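Local coordinates for DBF2 kinase activator protein MOB1 (Saccharomyces cerevisiae, PDB 2HJN), which activates the protein kinase DBF2 by binding it as a regulatory subunit within the mitotic exit network, at residues G159-P162 with E163-Q167; C209-A212 with Q213-L217. All coordinates share one frame; numbering follows the deposited sequence.

Contact 1 (G159-P162 with E163-Q167)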
loop_
_atom_site.group_PDB
_atom_site.type_symbol
_atom_site.label_atom_id
_atom_site.label_comp_id
_atom_site.label_asym_id
_atom_site.label_seq_id
_atom_site.Cartn_x
_atom_site.Cartn_y
_atom_site.Cartn_z
ATOM N N GLY A 159 23.063 24.594 0.057
ATOM C CA GLY A 159 22.018 25.355 0.738
ATOM C C GLY A 159 22.190 25.243 2.241
ATOM O O GLY A 159 22.936 24.394 2.729
ATOM N N THR A 160 21.499 26.111 2.977
ATOM C CA THR A 160 21.384 25.989 4.441
ATOM C C THR A 160 19.911 25.888 4.920
ATOM O O THR A 160 18.987 26.198 4.178
ATOM C CB THR A 160 22.064 27.175 5.158
ATOM O OG1 THR A 160 21.575 28.384 4.581
ATOM C CG2 THR A 160 23.613 27.115 5.017
ATOM N N PHE A 161 19.711 25.436 6.155
ATOM C CA PHE A 161 18.379 25.393 6.754
ATOM C C PHE A 161 18.091 26.750 7.416
ATOM O O PHE A 161 19.022 27.363 7.991
ATOM C CB PHE A 161 18.319 24.292 7.805
ATOM C CG PHE A 161 18.446 22.913 7.249
ATOM C CD1 PHE A 161 19.706 22.326 7.083
ATOM C CD2 PHE A 161 17.305 22.170 6.943
ATOM C CE1 PHE A 161 19.838 21.033 6.571
ATOM C CE2 PHE A 161 17.414 20.867 6.439
ATOM C CZ PHE A 161 18.673 20.300 6.243
ATOM N N PRO A 162 16.815 27.209 7.394
ATOM C CA PRO A 162 16.511 28.510 8.020
ATOM C C PRO A 162 16.600 28.447 9.554
ATOM O O PRO A 162 16.508 27.357 10.151
ATOM C CB PRO A 162 15.059 28.775 7.606
ATOM C CG PRO A 162 14.473 27.384 7.444
ATOM C CD PRO A 162 15.609 26.568 6.834
ATOM N N GLU A 163 16.733 29.599 10.200
ATOM C CA GLU A 163 16.704 29.620 11.653
ATOM C C GLU A 163 15.311 29.229 12.052
ATOM O O GLU A 163 14.345 29.625 11.387
ATOM C CB GLU A 163 17.078 31.010 12.238
ATOM C CG GLU A 163 18.585 31.314 12.165
ATOM C CD GLU A 163 19.001 32.581 12.939
ATOM O OE1 GLU A 163 18.955 32.539 14.207
ATOM O OE2 GLU A 163 19.375 33.584 12.264
ATOM N N GLY A 164 15.223 28.461 13.139
ATOM C CA GLY A 164 13.962 27.961 13.692
ATOM C C GLY A 164 13.411 26.736 12.955
ATOM O O GLY A 164 12.276 26.327 13.193
ATOM N N PHE A 165 14.202 26.176 12.046
ATOM C CA PHE A 165 13.768 25.037 11.218
ATOM C C PHE A 165 12.958 24.011 12.002
ATOM O O PHE A 165 11.864 23.694 11.608
ATOM C CB PHE A 165 14.955 24.374 10.524
ATOM C CG PHE A 165 14.582 23.182 9.636
ATOM C CD1 PHE A 165 13.873 23.364 8.427
ATOM C CD2 PHE A 165 14.985 21.903 9.988
ATOM C CE1 PHE A 165 13.549 22.280 7.611
ATOM C CE2 PHE A 165 14.670 20.803 9.169
ATOM C CZ PHE A 165 13.965 20.989 7.993
ATOM N N ILE A 166 13.490 23.498 13.114
ATOM C CA ILE A 166 12.798 22.420 13.838
ATOM C C ILE A 166 11.441 22.874 14.389
ATOM O O ILE A 166 10.445 22.173 14.287
ATOM C CB ILE A 166 13.660 21.854 14.941
ATOM C CG1 ILE A 166 14.824 21.126 14.322
ATOM C CG2 ILE A 166 12.899 20.822 15.730
ATOM C CD1 ILE A 166 15.982 20.948 15.263
ATOM N N GLN A 167 11.395 24.084 14.928
ATOM C CA GLN A 167 10.187 24.572 15.597
ATOM C C GLN A 167 9.159 25.100 14.634
ATOM O O GLN A 167 7.951 24.925 14.848
ATOM C CB GLN A 167 10.554 25.705 16.579
ATOM C CG GLN A 167 11.619 25.300 17.646
ATOM C CD GLN A 167 13.015 25.065 17.074
ATOM O OE1 GLN A 167 13.490 25.790 16.174
ATOM N NE2 GLN A 167 13.687 24.042 17.602
#
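Phe161 turns one edge of its ring onto the face of Phe165, four residues further along the chain, in an edge-to-face pair whose centroids lie 4.8 Å apart and whose planes meet at 58°. The touching atom is CD2 of Phe161: it stands over the middle of the Phe165 ring, 3.5 Å above the plane, and its nearest neighbours there include Phe165 CZ at 3.7 Å. Phe165 reaches this position with CG anti to its own backbone N (chi1 -180°), which carries the ring back from the start of the helix toward the preceding loop. Pro162 flanks the same ring, its CD 4.0 Å from Phe165 CD1. Between the two phenylalanines the chain folds through a type II beta turn from Pro162 to Phe165 and passes directly into helix 165-187, with Gly164 at the N-cap. Gly164 has a positive phi of 80°, a backbone shape that glycine adopts readily. The turn is closed by Phe165 N donating to Pro162 O at 3.2 Å; the bond is bent, and the donor sits above the carbonyl plane. Glu163, at the outer corner of the turn, points away from the loop overall, although its CB still touches the carbonyl carbon of Pro162. Beyond the pair, Phe153 makes a further edge-to-face contact with Phe165, while Asn76 of helix 75-97 touches both Phe161 and Phe165.

Contact 2 (C209-A212 with Q213-L217)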
loop_
_atom_site.group_PDB
_atom_site.type_symbol
_atom_site.label_atom_id
_atom_site.label_comp_id
_atom_site.label_asym_id
_atom_site.label_seq_id
_atom_site.Cartn_x
_atom_site.Cartn_y
_atom_site.Cartn_z
ATOM N N CYS A 209 6.151 7.896 16.510
ATOM C CA CYS A 209 6.022 8.308 17.903
ATOM C C CYS A 209 7.337 8.253 18.682
ATOM O O CYS A 209 7.568 9.114 19.511
ATOM C CB CYS A 209 4.951 7.484 18.633
ATOM S SG CYS A 209 3.254 7.796 18.016
ATOM N N LEU A 210 8.161 7.234 18.463
ATOM C CA LEU A 210 9.482 7.180 19.096
ATOM C C LEU A 210 10.405 8.303 18.634
ATOM O O LEU A 210 11.141 8.891 19.444
ATOM C CB LEU A 210 10.157 5.817 18.858
ATOM C CG LEU A 210 9.495 4.659 19.584
ATOM C CD1 LEU A 210 9.996 3.321 19.001
ATOM C CD2 LEU A 210 9.804 4.792 21.091
ATOM N N PHE A 211 10.332 8.613 17.336
ATOM C CA PHE A 211 11.147 9.668 16.722
ATOM C C PHE A 211 10.779 11.042 17.305
ATOM O O PHE A 211 11.657 11.797 17.747
ATOM C CB PHE A 211 11.019 9.623 15.197
ATOM C CG PHE A 211 12.078 10.397 14.484
ATOM C CD1 PHE A 211 13.238 9.767 14.049
ATOM C CD2 PHE A 211 11.912 11.746 14.231
ATOM C CE1 PHE A 211 14.226 10.464 13.422
ATOM C CE2 PHE A 211 12.916 12.462 13.593
ATOM C CZ PHE A 211 14.067 11.811 13.191
ATOM N N ALA A 212 9.480 11.340 17.376
ATOM C CA ALA A 212 8.992 12.531 18.036
ATOM C C ALA A 212 9.386 12.646 19.518
ATOM O O ALA A 212 9.658 13.751 19.997
ATOM C CB ALA A 212 7.490 12.630 17.887
ATOM N N GLN A 213 9.382 11.534 20.251
ATOM C CA GLN A 213 9.790 11.526 21.673
ATOM C C GLN A 213 11.312 11.876 21.833
ATOM O O GLN A 213 11.667 12.760 22.608
ATOM C CB GLN A 213 9.423 10.168 22.301
ATOM C CG GLN A 213 9.821 9.960 23.779
ATOM C CD GLN A 213 9.768 8.489 24.204
ATOM O OE1 GLN A 213 9.036 8.140 25.126
ATOM N NE2 GLN A 213 10.544 7.623 23.533
ATOM N N GLU A 214 12.175 11.199 21.079
ATOM C CA GLU A 214 13.630 11.403 21.102
ATOM C C GLU A 214 14.053 12.874 20.963
ATOM O O GLU A 214 15.085 13.285 21.524
ATOM C CB GLU A 214 14.296 10.589 19.995
ATOM C CG GLU A 214 15.827 10.782 19.875
ATOM C CD GLU A 214 16.607 10.336 21.130
ATOM O OE1 GLU A 214 16.198 9.351 21.762
ATOM O OE2 GLU A 214 17.641 10.960 21.456
ATOM N N PHE A 215 13.270 13.643 20.203
ATOM C CA PHE A 215 13.597 15.041 19.924
ATOM C C PHE A 215 12.618 16.044 20.502
ATOM O O PHE A 215 12.696 17.234 20.191
ATOM C CB PHE A 215 13.761 15.234 18.409
ATOM C CG PHE A 215 14.854 14.410 17.838
ATOM C CD1 PHE A 215 16.186 14.819 17.956
ATOM C CD2 PHE A 215 14.571 13.186 17.227
ATOM C CE1 PHE A 215 17.189 14.055 17.427
ATOM C CE2 PHE A 215 15.586 12.410 16.714
ATOM C CZ PHE A 215 16.910 12.845 16.814
ATOM N N GLU A 216 11.702 15.558 21.338
ATOM C CA GLU A 216 10.588 16.333 21.911
ATOM C C GLU A 216 9.730 17.150 20.931
ATOM O O GLU A 216 9.270 18.238 21.252
ATOM C CB GLU A 216 10.933 17.144 23.205
ATOM C CG GLU A 216 12.323 17.119 23.781
ATOM C CD GLU A 216 12.508 18.198 24.898
ATOM O OE1 GLU A 216 12.001 18.002 26.035
ATOM O OE2 GLU A 216 13.142 19.252 24.621
ATOM N N LEU A 217 9.482 16.590 19.749
ATOM C CA LEU A 217 8.708 17.250 18.711
ATOM C C LEU A 217 7.197 17.221 19.025
ATOM O O LEU A 217 6.456 18.165 18.717
ATOM C CB LEU A 217 9.020 16.597 17.340
ATOM C CG LEU A 217 10.525 16.487 16.997
ATOM C CD1 LEU A 217 10.833 15.579 15.805
ATOM C CD2 LEU A 217 11.153 17.826 16.811
HETATM O O HOH W 1 12.304 7.328 21.510
#
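A Schellman motif ends helix 198-214, and residues 209-217 form its last turns and the exit that follows. Leu217 N donates to Ala212 O at 2.9 Å, in the carbonyl plane, and inside this loop Glu216 N bonds to Gln213 O; Glu216, with positive phi, is the C-prime residue. Upstream the ordinary helical pattern still holds, with a nearly straight bond of 3.0 Å from Glu214 N to Leu210 O. The next one, Phe215 N to Phe211 O, is weak. Leu210 O also accepts from a water that in turn accepts from Gln213 NE2 at 2.7 Å, so the glutamine amide is tied back to the helix through solvent. Its extended chain runs alongside Leu210, pointing the same way.

On another side, Phe211 and Phe215 cross with their planes at 44°. Phe215 CE2 lies over one face of the Phe211 ring, toward its rim, 3.9 Å from Phe211 CZ. With CG anti to the carbonyl carbon (chi1 -61°), Phe215 swings its ring back along the helix, where the carbonyl oxygen of Phe211 meets its edge. Replacing this phenylalanine with alanine removes the ring, and is likely to leave that face of Phe211 less well packed and to open a gap beside Glu75 and Leu79 of helix 75-97. Phe211 also stacks on His82, and Leu217 packs on Gln171 and Leu174 of helix 165-187. Reversal of the chain through a residue of positive phi, followed by an apolar residue packed against the helix it leaves, as Leu217 CB is on Ala212 CB, is characteristic of the Schellman C-cap.

How the contacts relate
Contact 1 comes first along the chain and leads into helix 165-187; contact 2 follows at the end of helix 198-214. One is thus a helix start and the other a helix finish, and their centres lie about 18 Å apart. They meet directly where Ile166 CG2 packs 3.6 Å from Leu217 CD2, which joins the first turn of one helix to the exit from the other. Both also rest on helix 75-97: contact 1 at its first residues, contact 2 from Glu75 on to Phe86. All four segments fall in the Mob1/phocein family region, away from the zinc site, and together they tie three helices of the fold to one another.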